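Local coordinates for protein periplasmic chaperone Spy (Escherichia coli, PDB 5WO2) that acts as an ATP-independent, homodimeric periplasmic chaperone that limits protein aggregation and lets substrates fold while bound to its cradle, at residues B[75-80]-B[87-92]. Numbering follows the deposited sequence.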
loop_
_atom_site.group_PDB
_atom_site.type_symbol
_atom_site.label_atom_id
_atom_site.label_comp_id
_atom_site.label_asym_id
_atom_site.label_seq_id
_atom_site.Cartn_x
_atom_site.Cartn_y
_atom_site.Cartn_z
ATOM N N LYS B 75 -4.708 19.624 -2.300
ATOM C CA LYS B 75 -5.784 20.512 -2.745
ATOM C C LYS B 75 -6.728 20.781 -1.576
ATOM O O LYS B 75 -7.257 21.876 -1.419
ATOM C CB LYS B 75 -6.537 19.909 -3.926
ATOM C CG LYS B 75 -5.818 20.092 -5.268
ATOM C CD LYS B 75 -6.647 19.558 -6.443
ATOM C CE LYS B 75 -5.799 19.388 -7.673
ATOM N NZ LYS B 75 -4.910 20.569 -7.919
ATOM N N ILE B 76 -6.931 19.777 -0.740
ATOM C CA ILE B 76 -7.801 19.919 0.412
ATOM C C ILE B 76 -7.184 20.865 1.434
ATOM O O ILE B 76 -7.816 21.827 1.878
ATOM C CB ILE B 76 -8.068 18.543 1.040
ATOM C CG1 ILE B 76 -8.971 17.730 0.103
ATOM C CG2 ILE B 76 -8.696 18.682 2.432
ATOM C CD1 ILE B 76 -9.216 16.348 0.539
ATOM N N TYR B 77 -5.939 20.597 1.805
ATOM C CA TYR B 77 -5.219 21.435 2.746
ATOM C C TYR B 77 -5.396 22.913 2.380
ATOM O O TYR B 77 -5.600 23.746 3.246
ATOM C CB TYR B 77 -3.738 21.063 2.738
ATOM C CG TYR B 77 -2.907 21.816 3.756
ATOM C CD1 TYR B 77 -2.910 21.436 5.090
ATOM C CD2 TYR B 77 -2.110 22.893 3.387
ATOM C CE1 TYR B 77 -2.169 22.119 6.038
ATOM C CE2 TYR B 77 -1.337 23.585 4.350
ATOM C CZ TYR B 77 -1.363 23.168 5.655
ATOM O OH TYR B 77 -0.620 23.774 6.624
ATOM N N ASN B 78 -5.347 23.220 1.094
ATOM C CA ASN B 78 -5.402 24.623 0.677
ATOM C C ASN B 78 -6.804 25.218 0.565
ATOM O O ASN B 78 -6.937 26.412 0.321
ATOM C CB ASN B 78 -4.663 24.784 -0.635
ATOM C CG ASN B 78 -3.181 24.850 -0.428
ATOM O OD1 ASN B 78 -2.694 25.819 0.157
ATOM N ND2 ASN B 78 -2.442 23.814 -0.882
ATOM N N ILE B 79 -7.857 24.436 0.778
ATOM C CA ILE B 79 -9.172 25.070 0.966
ATOM C C ILE B 79 -9.434 25.407 2.431
ATOM O O ILE B 79 -10.478 25.954 2.748
ATOM C CB ILE B 79 -10.351 24.198 0.467
ATOM C CG1 ILE B 79 -10.550 22.950 1.318
ATOM C CG2 ILE B 79 -10.162 23.822 -0.969
ATOM C CD1 ILE B 79 -11.871 22.268 1.094
ATOM N N LEU B 80 -8.507 25.063 3.328
ATOM C CA LEU B 80 -8.734 25.219 4.774
ATOM C C LEU B 80 -8.338 26.567 5.371
ATOM O O LEU B 80 -7.428 27.226 4.874
ATOM C CB LEU B 80 -7.961 24.144 5.548
ATOM C CG LEU B 80 -8.255 22.662 5.273
ATOM C CD1 LEU B 80 -7.301 21.780 6.089
ATOM C CD2 LEU B 80 -9.694 22.323 5.565
ATOM N N GLN B 87 -5.067 22.049 12.641
ATOM C CA GLN B 87 -5.729 20.828 13.074
ATOM C C GLN B 87 -5.457 19.680 12.123
ATOM O O GLN B 87 -5.191 18.556 12.539
ATOM C CB GLN B 87 -7.228 21.047 13.183
ATOM C CG GLN B 87 -7.967 19.827 13.697
ATOM C CD GLN B 87 -7.603 19.481 15.144
ATOM O OE1 GLN B 87 -7.698 20.325 16.038
ATOM N NE2 GLN B 87 -7.173 18.241 15.368
ATOM N N PHE B 88 -5.589 19.953 10.835
ATOM C CA PHE B 88 -5.183 18.996 9.822
ATOM C C PHE B 88 -3.757 18.525 10.065
ATOM O O PHE B 88 -3.487 17.327 9.998
ATOM C CB PHE B 88 -5.300 19.619 8.443
ATOM C CG PHE B 88 -4.862 18.724 7.312
ATOM C CD1 PHE B 88 -3.511 18.536 7.015
ATOM C CD2 PHE B 88 -5.798 18.109 6.507
ATOM C CE1 PHE B 88 -3.123 17.753 5.957
ATOM C CE2 PHE B 88 -5.387 17.306 5.422
ATOM C CZ PHE B 88 -4.061 17.131 5.172
ATOM N N ASN B 89 -2.851 19.443 10.391
ATOM C CA ASN B 89 -1.450 19.038 10.568
ATOM C C ASN B 89 -1.326 18.176 11.823
ATOM O O ASN B 89 -0.606 17.210 11.820
ATOM C CB ASN B 89 -0.506 20.229 10.642
ATOM C CG ASN B 89 -0.251 20.844 9.273
ATOM O OD1 ASN B 89 -0.164 20.149 8.283
ATOM N ND2 ASN B 89 -0.203 22.163 9.224
ATOM N N ALA B 90 -2.059 18.502 12.878
ATOM C CA ALA B 90 -1.997 17.666 14.073
ATOM C C ALA B 90 -2.537 16.260 13.814
ATOM O O ALA B 90 -1.942 15.251 14.250
ATOM C CB ALA B 90 -2.754 18.334 15.199
ATOM N N ASN B 91 -3.657 16.176 13.104
ATOM C CA ASN B 91 -4.236 14.884 12.747
ATOM C C ASN B 91 -3.297 14.060 11.921
ATOM O O ASN B 91 -3.285 12.846 12.002
ATOM C CB ASN B 91 -5.536 15.054 11.973
ATOM C CG ASN B 91 -6.640 15.671 12.794
ATOM O OD1 ASN B 91 -6.543 15.792 14.015
ATOM N ND2 ASN B 91 -7.709 16.078 12.116
ATOM N N PHE B 92 -2.523 14.742 11.082
ATOM C CA PHE B 92 -1.604 14.094 10.183
ATOM C C PHE B 92 -0.581 13.284 10.992
ATOM O O PHE B 92 -0.170 12.185 10.597
ATOM C CB PHE B 92 -0.911 15.147 9.279
ATOM C CG PHE B 92 -0.218 14.548 8.065
ATOM C CD1 PHE B 92 1.065 14.029 8.160
ATOM C CD2 PHE B 92 -0.857 14.487 6.831
ATOM C CE1 PHE B 92 1.712 13.430 7.041
ATOM C CE2 PHE B 92 -0.214 13.912 5.714
ATOM C CZ PHE B 92 1.056 13.377 5.829
#
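F88 is met by Y77 and L80, a small example of how a chain that reverses direction between two helices ties them together again by their side chains. The CB of F88 heads for the 75-80 segment, and with CG anti to the backbone N the ring stands up against the end of the preceding helix. Y77 lays an edge on one face of it in an offset edge-to-face pair, the planes inclined at 66°. The ring centroids are 5.3 Å apart. At the closest point Y77 CD1 comes within 3.5 Å of F88 CD1. L80 arrives at about a right angle to the phenylalanine side chain, its CD1 resting 3.8 Å from F88 CB and close to F88 CD2 as well. Both partners belong to one type I turn, from Y77 to L80, where helix 48-77 ends and the chain swings round into helix 82-94. This is the turn joining two successive helices, the second folding back beside the end of the first, in the all-helical subunit, two of which form the cradle-shaped dimer; L80 also packs on L7 and against the side chain of Q11, from the first part of the chain. One residue on, N89 supplies the polar part of the contact. Its ND2 donates to Y77 OH over 3.1 Å with an N-H...O angle of 158°, the hydroxyl lying slightly tilted from the amide plane. The amide and the tyrosine ring are inclined at 41°, and N89 OD1 lies obliquely to that ring, 3.6 Å from Y77 CE1. The same oxygen accepts a hydrogen bond from H38 NE2 of the second subunit, so the two ends of this amide link Y77 to the dimer partner, whose A42 also packs against both Y77 and N89.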